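Local coordinates for protein DsvD (Desulfovibrio vulgaris, PDB 1UCR) that may play an essential role in dissimilatory sulfite reduction and possibly interacts with DNA through its winged-helix motif, at residues L52-S57 / T61-K66; F22-F27 / R37-I42; Q6-F11 / D29-M34. One frame throughout, in Å; residues are numbered along the deposited sequence. Where two conformers were deposited one is given.

Interaction 1. Residues L52-S57 / T61-K66; sequences LEYWSS and TMYGLK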
loop_
_atom_site.group_PDB
_atom_site.type_symbol
_atom_site.label_atom_id
_atom_site.label_comp_id
_atom_site.label_asym_id
_atom_site.label_seq_id
_atom_site.Cartn_x
_atom_site.Cartn_y
_atom_site.Cartn_z
ATOM N N LEU B 52 3.105 4.474 0.791
ATOM C CA LEU B 52 4.261 4.174 -0.029
ATOM C C LEU B 52 5.392 3.625 0.816
ATOM O O LEU B 52 5.432 3.817 2.043
ATOM C CB LEU B 52 4.829 5.440 -0.735
ATOM C CG LEU B 52 3.843 6.135 -1.665
ATOM C CD1 LEU B 52 4.487 7.374 -2.278
ATOM C CD2 LEU B 52 3.318 5.221 -2.742
ATOM N N GLU B 53 6.321 2.956 0.143
ATOM C CA GLU B 53 7.633 2.587 0.688
ATOM C C GLU B 53 8.702 3.307 -0.119
ATOM O O GLU B 53 8.515 3.643 -1.297
ATOM C CB GLU B 53 7.767 1.090 0.718
ATOM C CG GLU B 53 7.633 0.409 -0.600
ATOM C CD GLU B 53 7.452 -1.071 -0.523
ATOM O OE1 GLU B 53 7.691 -1.709 -1.599
ATOM O OE2 GLU B 53 7.050 -1.642 0.513
ATOM N N TYR B 54 9.820 3.531 0.576
ATOM C CA TYR B 54 10.910 4.377 0.087
ATOM C C TYR B 54 12.197 3.618 -0.093
ATOM O O TYR B 54 12.511 2.723 0.726
ATOM C CB TYR B 54 11.164 5.418 1.130
ATOM C CG TYR B 54 12.280 6.396 1.000
ATOM C CD1 TYR B 54 13.492 6.208 1.651
ATOM C CD2 TYR B 54 12.113 7.554 0.223
ATOM C CE1 TYR B 54 14.538 7.138 1.536
ATOM C CE2 TYR B 54 13.138 8.486 0.160
ATOM C CZ TYR B 54 14.315 8.283 0.793
ATOM O OH TYR B 54 15.335 9.217 0.720
ATOM N N TRP B 55 12.970 3.988 -1.076
ATOM C CA TRP B 55 14.241 3.345 -1.363
ATOM C C TRP B 55 15.250 4.416 -1.686
ATOM O O TRP B 55 14.939 5.416 -2.367
ATOM C CB TRP B 55 14.160 2.468 -2.623
ATOM C CG TRP B 55 12.931 1.588 -2.651
ATOM C CD1 TRP B 55 11.596 1.796 -2.959
ATOM C CD2 TRP B 55 12.964 0.236 -2.314
ATOM N NE1 TRP B 55 10.843 0.702 -2.848
ATOM C CE2 TRP B 55 11.684 -0.344 -2.427
ATOM C CE3 TRP B 55 14.015 -0.590 -1.915
ATOM C CZ2 TRP B 55 11.318 -1.653 -2.183
ATOM C CZ3 TRP B 55 13.672 -1.912 -1.661
ATOM C CH2 TRP B 55 12.385 -2.453 -1.782
ATOM N N SER B 56 16.505 4.214 -1.325
ATOM C CA SER B 56 17.573 4.917 -1.947
ATOM C C SER B 56 17.973 4.198 -3.211
ATOM O O SER B 56 18.015 2.965 -3.232
ATOM C CB SER B 56 18.810 4.970 -1.037
ATOM O OG SER B 56 18.460 5.554 0.219
ATOM N N SER B 57 18.346 4.903 -4.255
ATOM C CA SER B 57 18.798 4.236 -5.481
ATOM C C SER B 57 19.861 5.123 -6.098
ATOM O O SER B 57 19.542 6.212 -6.596
ATOM C CB SER B 57 17.645 4.032 -6.449
ATOM O OG SER B 57 18.202 3.472 -7.630
ATOM N N THR B 61 16.277 8.582 -5.333
ATOM C CA THR B 61 15.332 7.885 -4.482
ATOM C C THR B 61 14.302 7.221 -5.381
ATOM O O THR B 61 14.075 7.644 -6.516
ATOM C CB THR B 61 14.657 8.835 -3.464
ATOM O OG1 THR B 61 13.961 9.850 -4.187
ATOM C CG2 THR B 61 15.737 9.451 -2.556
ATOM N N MET B 62 13.645 6.190 -4.838
ATOM C CA MET B 62 12.510 5.550 -5.487
ATOM C C MET B 62 11.406 5.320 -4.495
ATOM O O MET B 62 11.610 5.246 -3.280
ATOM C CB MET B 62 12.908 4.213 -6.136
ATOM C CG MET B 62 14.081 4.361 -7.104
ATOM S SD MET B 62 14.432 2.815 -8.000
ATOM C CE MET B 62 13.305 3.003 -9.377
ATOM N N TYR B 63 10.185 5.174 -5.055
ATOM C CA TYR B 63 8.977 5.044 -4.279
ATOM C C TYR B 63 8.099 4.012 -4.941
ATOM O O TYR B 63 8.024 3.981 -6.181
ATOM C CB TYR B 63 8.179 6.349 -4.187
ATOM C CG TYR B 63 8.954 7.513 -3.579
ATOM C CD1 TYR B 63 9.899 8.224 -4.344
ATOM C CD2 TYR B 63 8.761 7.869 -2.230
ATOM C CE1 TYR B 63 10.602 9.265 -3.773
ATOM C CE2 TYR B 63 9.480 8.941 -1.675
ATOM C CZ TYR B 63 10.392 9.616 -2.472
ATOM O OH TYR B 63 11.127 10.676 -1.960
ATOM N N GLY B 64 7.367 3.244 -4.168
ATOM C CA GLY B 64 6.317 2.359 -4.664
ATOM C C GLY B 64 5.276 2.133 -3.592
ATOM O O GLY B 64 5.429 2.572 -2.456
ATOM N N LEU B 65 4.162 1.480 -3.984
ATOM C CA LEU B 65 3.146 1.212 -2.977
ATOM C C LEU B 65 3.624 0.230 -1.907
ATOM O O LEU B 65 4.391 -0.689 -2.183
ATOM C CB LEU B 65 1.904 0.592 -3.704
ATOM C CG LEU B 65 1.141 1.639 -4.511
ATOM C CD1 LEU B 65 0.181 0.950 -5.486
ATOM C CD2 LEU B 65 0.363 2.665 -3.656
ATOM N N LYS B 66 3.201 0.437 -0.646
ATOM C CA LYS B 66 3.632 -0.421 0.459
ATOM C C LYS B 66 3.381 -1.865 0.133
ATOM O O LYS B 66 2.253 -2.220 -0.254
ATOM C CB LYS B 66 2.816 -0.025 1.691
ATOM C CG LYS B 66 3.300 -0.663 2.969
ATOM C CD LYS B 66 4.645 -0.048 3.390
ATOM C CE LYS B 66 5.027 -0.464 4.819
ATOM N NZ LYS B 66 6.452 0.005 5.035
HETATM O O HOH W 1 6.627 2.855 4.319
HETATM O O HOH W 2 7.848 -1.579 3.136
#
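G64 O is held mainly by one hydrogen bond from strand 52-57, donated by E53 N over 2.8 Å; a CA-H...O contact, with L52 CA 3.1 Å from the same G64 O, only supplements it. The G64 amide answers E53 O, and W55 and M62 exchange the same two bonds, while L52-L65, Y54-Y63 and S56-T61 are the intervening non-hydrogen-bonded pairs. On one face Y54 turns its edge toward the face of Y63 in an offset edge-to-face pair, planes at 71°. With its CG anti to the backbone N (chi1 176°), the Y54 side chain runs alongside that of Y63, which puts Y54 CD2 against the other ring, and Y54 OH comes within 3.3 Å of T61 CG2. This antiparallel hairpin is the wing of the winged-helix fold; strand 22-23 continues the sheet beyond Y63. The other face carries W55 and M62, their CB atoms 4.1 Å apart; M62 CG lies 3.6 Å from S57 CB. On that face too, E53 sends an extended chain past the L65 carbonyl to G67 N and G69 N, where the start of helix 68-74 would probably favour its ionised form. K66 NZ stays 4.8 Å from E53 OE2, and a water that donates to the carboxylate and accepts from the ammonium bridges them; a second water links K66 NZ to L52 O.

Interaction 2. Residues F22-F27 / R37-I42; sequences FYFNDF and REVKKI. With SO4 (sulfate ion), chain E.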
loop_
_atom_site.group_PDB
_atom_site.type_symbol
_atom_site.label_atom_id
_atom_site.label_comp_id
_atom_site.label_asym_id
_atom_site.label_seq_id
_atom_site.Cartn_x
_atom_site.Cartn_y
_atom_site.Cartn_z
ATOM N N PHE B 22 9.370 3.478 -8.675
ATOM C CA PHE B 22 9.672 4.494 -9.657
ATOM C C PHE B 22 10.589 5.543 -9.017
ATOM O O PHE B 22 10.538 5.773 -7.819
ATOM C CB PHE B 22 8.390 5.145 -10.166
ATOM C CG PHE B 22 7.598 4.259 -11.084
ATOM C CD1 PHE B 22 6.665 3.360 -10.559
ATOM C CD2 PHE B 22 7.753 4.334 -12.476
ATOM C CE1 PHE B 22 5.903 2.546 -11.391
ATOM C CE2 PHE B 22 6.983 3.512 -13.304
ATOM C CZ PHE B 22 6.047 2.674 -12.755
ATOM N N TYR B 23 11.425 6.182 -9.828
ATOM C CA TYR B 23 12.282 7.260 -9.352
ATOM C C TYR B 23 11.501 8.470 -8.900
ATOM O O TYR B 23 10.437 8.752 -9.425
ATOM C CB TYR B 23 13.220 7.729 -10.502
ATOM C CG TYR B 23 14.200 6.635 -10.869
ATOM C CD1 TYR B 23 14.121 6.004 -12.115
ATOM C CD2 TYR B 23 15.213 6.238 -10.013
ATOM C CE1 TYR B 23 15.048 5.011 -12.454
ATOM C CE2 TYR B 23 16.103 5.261 -10.300
ATOM C CZ TYR B 23 16.008 4.647 -11.558
ATOM O OH TYR B 23 16.912 3.629 -11.826
ATOM N N PHE B 24 12.102 9.242 -7.995
ATOM C CA PHE B 24 11.538 10.558 -7.691
ATOM C C PHE B 24 11.183 11.318 -8.945
ATOM O O PHE B 24 10.092 11.861 -9.091
ATOM C CB PHE B 24 12.589 11.324 -6.862
ATOM C CG PHE B 24 12.110 12.751 -6.605
ATOM C CD1 PHE B 24 10.970 13.014 -5.830
ATOM C CD2 PHE B 24 12.741 13.835 -7.167
ATOM C CE1 PHE B 24 10.509 14.304 -5.637
ATOM C CE2 PHE B 24 12.328 15.161 -6.950
ATOM C CZ PHE B 24 11.192 15.398 -6.177
ATOM N N ASN B 25 12.071 11.344 -9.947
ATOM C CA ASN B 25 11.854 12.120 -11.141
ATOM C C ASN B 25 10.810 11.507 -12.061
ATOM O O ASN B 25 10.276 12.205 -12.905
ATOM C CB ASN B 25 13.158 12.331 -11.916
ATOM C CG ASN B 25 14.096 13.318 -11.301
ATOM O OD1 ASN B 25 13.788 13.989 -10.329
ATOM N ND2 ASN B 25 15.271 13.403 -11.892
ATOM N N ASP B 26 10.455 10.212 -11.877
ATOM C CA ASP B 26 9.279 9.715 -12.584
ATOM C C ASP B 26 8.010 10.455 -12.129
ATOM O O ASP B 26 7.133 10.717 -12.929
ATOM C CB ASP B 26 9.090 8.213 -12.355
ATOM C CG ASP B 26 10.041 7.330 -13.172
ATOM O OD1 ASP B 26 10.155 7.573 -14.391
ATOM O OD2 ASP B 26 10.593 6.402 -12.569
ATOM N N PHE B 27 7.954 10.792 -10.826
ATOM C CA PHE B 27 6.756 11.490 -10.312
ATOM C C PHE B 27 6.754 12.938 -10.743
ATOM O O PHE B 27 5.711 13.490 -11.119
ATOM C CB PHE B 27 6.692 11.360 -8.787
ATOM C CG PHE B 27 6.538 9.919 -8.369
ATOM C CD1 PHE B 27 7.646 9.212 -7.944
ATOM C CD2 PHE B 27 5.293 9.266 -8.441
ATOM C CE1 PHE B 27 7.556 7.875 -7.623
ATOM C CE2 PHE B 27 5.194 7.940 -8.062
ATOM C CZ PHE B 27 6.330 7.252 -7.653
ATOM N N ARG B 37 9.748 20.514 -5.130
ATOM C CA ARG B 37 9.777 20.418 -3.666
ATOM C C ARG B 37 8.462 19.885 -3.138
ATOM O O ARG B 37 8.404 19.128 -2.146
ATOM C CB ARG B 37 10.049 21.811 -3.007
ATOM C CG ARG B 37 11.456 22.321 -3.137
ATOM C CD ARG B 37 11.575 23.788 -2.726
ATOM N NE ARG B 37 11.114 24.532 -3.908
ATOM C CZ ARG B 37 10.610 25.750 -3.901
ATOM N NH1 ARG B 37 10.540 26.312 -2.702
ATOM N NH2 ARG B 37 10.246 26.248 -5.061
ATOM N N GLU B 38 7.350 20.316 -3.781
ATOM C CA GLU B 38 6.035 19.846 -3.313
ATOM C C GLU B 38 5.859 18.367 -3.667
ATOM O O GLU B 38 5.264 17.618 -2.877
ATOM C CB GLU B 38 4.947 20.724 -3.932
ATOM C CG GLU B 38 3.552 20.325 -3.481
ATOM C CD GLU B 38 3.260 20.481 -2.004
ATOM O OE1 GLU B 38 2.126 20.061 -1.617
ATOM O OE2 GLU B 38 4.066 21.013 -1.195
ATOM N N VAL B 39 6.354 17.903 -4.812
ATOM C CA VAL B 39 6.292 16.467 -5.116
ATOM C C VAL B 39 7.036 15.692 -4.045
ATOM O O VAL B 39 6.578 14.673 -3.535
ATOM C CB VAL B 39 6.815 16.173 -6.539
ATOM C CG1 VAL B 39 6.766 14.668 -6.808
ATOM C CG2 VAL B 39 6.024 16.938 -7.592
ATOM N N LYS B 40 8.227 16.182 -3.657
ATOM C CA LYS B 40 8.965 15.500 -2.592
ATOM C C LYS B 40 8.159 15.487 -1.310
ATOM O O LYS B 40 8.090 14.465 -0.637
ATOM C CB LYS B 40 10.327 16.186 -2.379
ATOM C CG LYS B 40 11.139 15.534 -1.244
ATOM C CD LYS B 40 11.619 14.096 -1.428
ATOM C CE LYS B 40 12.670 13.976 -2.560
ATOM N NZ LYS B 40 13.215 12.533 -2.560
ATOM N N LYS B 41 7.502 16.598 -0.953
ATOM C CA LYS B 41 6.705 16.615 0.280
ATOM C C LYS B 41 5.548 15.651 0.228
ATOM O O LYS B 41 5.273 14.954 1.208
ATOM C CB LYS B 41 6.223 18.055 0.541
ATOM C CG LYS B 41 7.305 19.036 1.021
ATOM C CD LYS B 41 7.752 18.794 2.446
ATOM C CE LYS B 41 8.794 19.773 2.967
ATOM N NZ LYS B 41 8.447 21.228 2.890
ATOM N N ILE B 42 4.827 15.602 -0.900
ATOM C CA ILE B 42 3.688 14.681 -0.877
ATOM C C ILE B 42 4.099 13.237 -0.889
ATOM O O ILE B 42 3.449 12.420 -0.209
ATOM C CB ILE B 42 2.640 14.979 -1.927
ATOM C CG1 ILE B 42 3.094 14.642 -3.298
ATOM C CG2 ILE B 42 2.073 16.398 -1.833
ATOM C CD1 ILE B 42 1.973 14.750 -4.326
HETATM S S SO4 E . 10.981 23.734 -7.621
HETATM O O1 SO4 E . 10.811 22.994 -6.372
HETATM O O2 SO4 E . 10.134 23.158 -8.715
HETATM O O3 SO4 E . 12.400 23.840 -8.038
HETATM O O4 SO4 E . 10.509 25.145 -7.461
#
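K40 lays its aliphatic end over one face of the F24 ring, with K40 CE 4.0 Å from the ring centroid in a CH-pi contact displaced toward the rim. K40 NZ follows at 4.4 Å from the F24 centroid, 27° off the ring normal, an off-centre cation-pi pair. The lysine chain reaches this place by bending twice (chi2 65°, chi3 66°), which folds the chain over the ring. Meanwhile the edge of the ring points at the helix backbone: F24 CE1 is 3.6 Å from K40 N. V39 completes the first shell with a single methyl, V39 CG1, which touches both F24 CE1 and F27 CB at 3.9 Å.

Around this shell stand the groups that position it. The ammonium of K40 makes a hydrogen bond to Y63 OH and a weak one to T61 OG1, both from strand 60-65, which helps to hold the cation near the ring face. F24 opens helix 24-30 directly after the N-cap residue Y23, and Y23 N donates to D26 OD2 over 2.9 Å, tying the end of strand 22-23 to the first turn. At the start of helix 36-48 a sulfate, probably from the crystallisation liquor, is clasped by R37: R37 N and R37 NE both donate to its O1, and R37 NH2 donates to O4 at 2.7 Å. Two backbone amides, Q36 N and R37 N, thus join the R37 guanidinium in holding the anion at the helix N-terminus. Two helices joined by a turn and packed in this way form the helix-turn-helix of winged-helix proteins, whose second helix, here 36-48, is commonly the one presented to DNA.

Interaction 3. Residues Q6-F11 / D29-M34; sequences QKVVDF and DLFPDM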
loop_
_atom_site.group_PDB
_atom_site.type_symbol
_atom_site.label_atom_id
_atom_site.label_comp_id
_atom_site.label_asym_id
_atom_site.label_seq_id
_atom_site.Cartn_x
_atom_site.Cartn_y
_atom_site.Cartn_z
ATOM N N GLN B 6 -3.789 11.222 -4.321
ATOM C CA GLN B 6 -4.566 10.220 -4.984
ATOM C C GLN B 6 -4.039 9.951 -6.398
ATOM O O GLN B 6 -4.021 8.804 -6.868
ATOM C CB GLN B 6 -6.059 10.631 -5.056
ATOM C CG GLN B 6 -6.917 9.490 -5.638
ATOM C CD GLN B 6 -6.905 8.366 -4.607
ATOM O OE1 GLN B 6 -7.344 8.538 -3.477
ATOM N NE2 GLN B 6 -6.421 7.187 -4.955
ATOM N N LYS B 7 -3.553 10.990 -7.079
ATOM C CA LYS B 7 -2.985 10.798 -8.431
ATOM C C LYS B 7 -1.721 9.960 -8.394
ATOM O O LYS B 7 -1.475 9.142 -9.296
ATOM C CB LYS B 7 -2.710 12.180 -9.054
ATOM C CG LYS B 7 -4.016 12.904 -9.484
ATOM C CD LYS B 7 -3.727 14.243 -10.188
ATOM C CE LYS B 7 -5.056 14.887 -10.580
ATOM N NZ LYS B 7 -4.896 16.165 -11.290
ATOM N N VAL B 8 -0.879 10.134 -7.359
ATOM C CA VAL B 8 0.291 9.232 -7.194
ATOM C C VAL B 8 -0.179 7.793 -7.026
ATOM O O VAL B 8 0.340 6.877 -7.692
ATOM C CB VAL B 8 1.106 9.697 -5.994
ATOM C CG1 VAL B 8 2.184 8.701 -5.588
ATOM C CG2 VAL B 8 1.724 11.071 -6.277
ATOM N N VAL B 9 -1.103 7.581 -6.058
ATOM C CA VAL B 9 -1.561 6.223 -5.805
ATOM C C VAL B 9 -2.166 5.607 -7.077
ATOM O O VAL B 9 -1.913 4.438 -7.427
ATOM C CB VAL B 9 -2.572 6.206 -4.669
ATOM C CG1 VAL B 9 -3.233 4.855 -4.461
ATOM C CG2 VAL B 9 -1.849 6.608 -3.379
ATOM N N ASP B 10 -3.009 6.404 -7.781
ATOM C CA ASP B 10 -3.664 5.839 -8.977
ATOM C C ASP B 10 -2.647 5.465 -10.055
ATOM O O ASP B 10 -2.799 4.446 -10.735
ATOM C CB ASP B 10 -4.635 6.838 -9.599
ATOM C CG ASP B 10 -5.894 7.090 -8.742
ATOM O OD1 ASP B 10 -6.094 6.359 -7.747
ATOM O OD2 ASP B 10 -6.623 8.033 -9.063
ATOM N N PHE B 11 -1.599 6.260 -10.244
ATOM C CA PHE B 11 -0.587 5.887 -11.210
ATOM C C PHE B 11 0.053 4.557 -10.848
ATOM O O PHE B 11 0.228 3.651 -11.663
ATOM C CB PHE B 11 0.472 7.040 -11.292
ATOM C CG PHE B 11 1.663 6.530 -12.136
ATOM C CD1 PHE B 11 1.524 6.442 -13.527
ATOM C CD2 PHE B 11 2.835 6.146 -11.560
ATOM C CE1 PHE B 11 2.604 5.980 -14.294
ATOM C CE2 PHE B 11 3.936 5.673 -12.296
ATOM C CZ PHE B 11 3.755 5.567 -13.681
ATOM N N ASP B 29 8.041 13.943 -13.474
ATOM C CA ASP B 29 7.656 13.842 -14.900
ATOM C C ASP B 29 6.153 13.778 -15.096
ATOM O O ASP B 29 5.602 14.303 -16.037
ATOM C CB ASP B 29 8.269 12.573 -15.484
ATOM C CG ASP B 29 9.730 12.633 -15.870
ATOM O OD1 ASP B 29 10.311 13.741 -15.901
ATOM O OD2 ASP B 29 10.244 11.551 -16.211
ATOM N N LEU B 30 5.475 13.056 -14.187
ATOM C CA LEU B 30 4.036 12.893 -14.268
ATOM C C LEU B 30 3.293 14.117 -13.846
ATOM O O LEU B 30 2.165 14.311 -14.328
ATOM C CB LEU B 30 3.564 11.728 -13.375
ATOM C CG LEU B 30 3.981 10.342 -13.870
ATOM C CD1 LEU B 30 3.708 9.335 -12.759
ATOM C CD2 LEU B 30 3.217 9.953 -15.142
ATOM N N PHE B 31 3.869 14.967 -12.983
ATOM C CA PHE B 31 3.183 16.141 -12.432
ATOM C C PHE B 31 4.025 17.374 -12.670
ATOM O O PHE B 31 4.560 18.015 -11.776
ATOM C CB PHE B 31 2.812 15.857 -10.960
ATOM C CG PHE B 31 2.105 14.503 -10.794
ATOM C CD1 PHE B 31 2.707 13.502 -10.070
ATOM C CD2 PHE B 31 0.851 14.306 -11.390
ATOM C CE1 PHE B 31 2.086 12.272 -9.918
ATOM C CE2 PHE B 31 0.255 13.065 -11.228
ATOM C CZ PHE B 31 0.844 12.039 -10.498
ATOM N N PRO B 32 4.158 17.746 -13.951
ATOM C CA PRO B 32 5.073 18.834 -14.272
ATOM C C PRO B 32 4.569 20.198 -13.797
ATOM O O PRO B 32 5.410 21.085 -13.792
ATOM C CB PRO B 32 5.052 18.826 -15.800
ATOM C CG PRO B 32 3.724 18.233 -16.173
ATOM C CD PRO B 32 3.518 17.140 -15.122
ATOM N N ASP B 33 3.291 20.316 -13.443
ATOM C CA ASP B 33 2.742 21.598 -13.000
ATOM C C ASP B 33 3.111 21.837 -11.533
ATOM O O ASP B 33 2.986 22.946 -11.010
ATOM C CB ASP B 33 1.231 21.676 -13.138
ATOM C CG ASP B 33 0.578 21.828 -14.486
ATOM O OD1 ASP B 33 -0.661 22.088 -14.456
ATOM O OD2 ASP B 33 1.182 21.743 -15.552
ATOM N N MET B 34 3.521 20.781 -10.845
ATOM C CA MET B 34 3.788 20.933 -9.410
ATOM C C MET B 34 5.223 21.344 -9.185
ATOM O O MET B 34 6.123 20.928 -9.941
ATOM C CB MET B 34 3.567 19.569 -8.775
ATOM C CG MET B 34 2.165 19.006 -8.621
ATOM S SD MET B 34 2.012 17.477 -7.621
ATOM C CE MET B 34 2.861 18.062 -6.146
#
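Two first torsions bring F11 and L30 together: that of F11 (chi1 170°) turns its ring to the carbonyl side, while L30 CG sits beside the backbone N and anti to the carbonyl carbon (chi1 -69°). The side chains thus cross at about a right angle, and the L30 CD1 methyl comes down over the centre of the F11 ring. It stands 3.4 Å from the F11 centroid and only 9° off the ring normal, a close CH-pi contact in which L30 CD1 meets all six ring carbons. The same leucine also serves its neighbour, for L30 CB lies over the centre of the F31 ring. F31 in turn leans on the preceding turn of helix 3-12: F31 CE2 is 3.8 Å from K7 CB, and F31 CE1 is 3.9 Å from V8 CG2, with both aliphatic groups meeting the ring obliquely. Here helix 3-12 packs on the C-terminal end of helix 24-30, the first and second helices of the winged-helix three-helix bundle. V8 goes deeper, touching L43 and L46 of helix 36-48, the third helix. F31 is the first residue to leave helical geometry after helix 24-30; a type I turn runs from F31 to M34, closed by M34 N to F31 O at 3.1 Å. Beyond the hydrophobic contact, F11 also meets F22 edge-to-face. On helix 3-12, Q6 NE2 donates to D10 OD1 from above the carboxylate plane, over 2.9 Å, and it also bonds E50 OE1 of the second subunit.

Interaction 2 is the buried one, interaction 1 is partly buried, and interaction 3 lies at the surface. Their chemistry follows their places: paired backbone amides hold the wing in interaction 1, whereas interactions 2 and 3 rest mainly on side-chain packing, without a hydrogen bond across either. Helix 24-30 is common to interactions 2 and 3, its start meeting helix 36-48 and its end helix 3-12. Interactions 1 and 2 are coupled through the sheet, where strands 22-23 and 60-65 are neighbours, and through K40. Interactions 1 and 3, on opposite sides of the chain's centre, meet lightly through leucine and valine methyls, and both reach the second subunit.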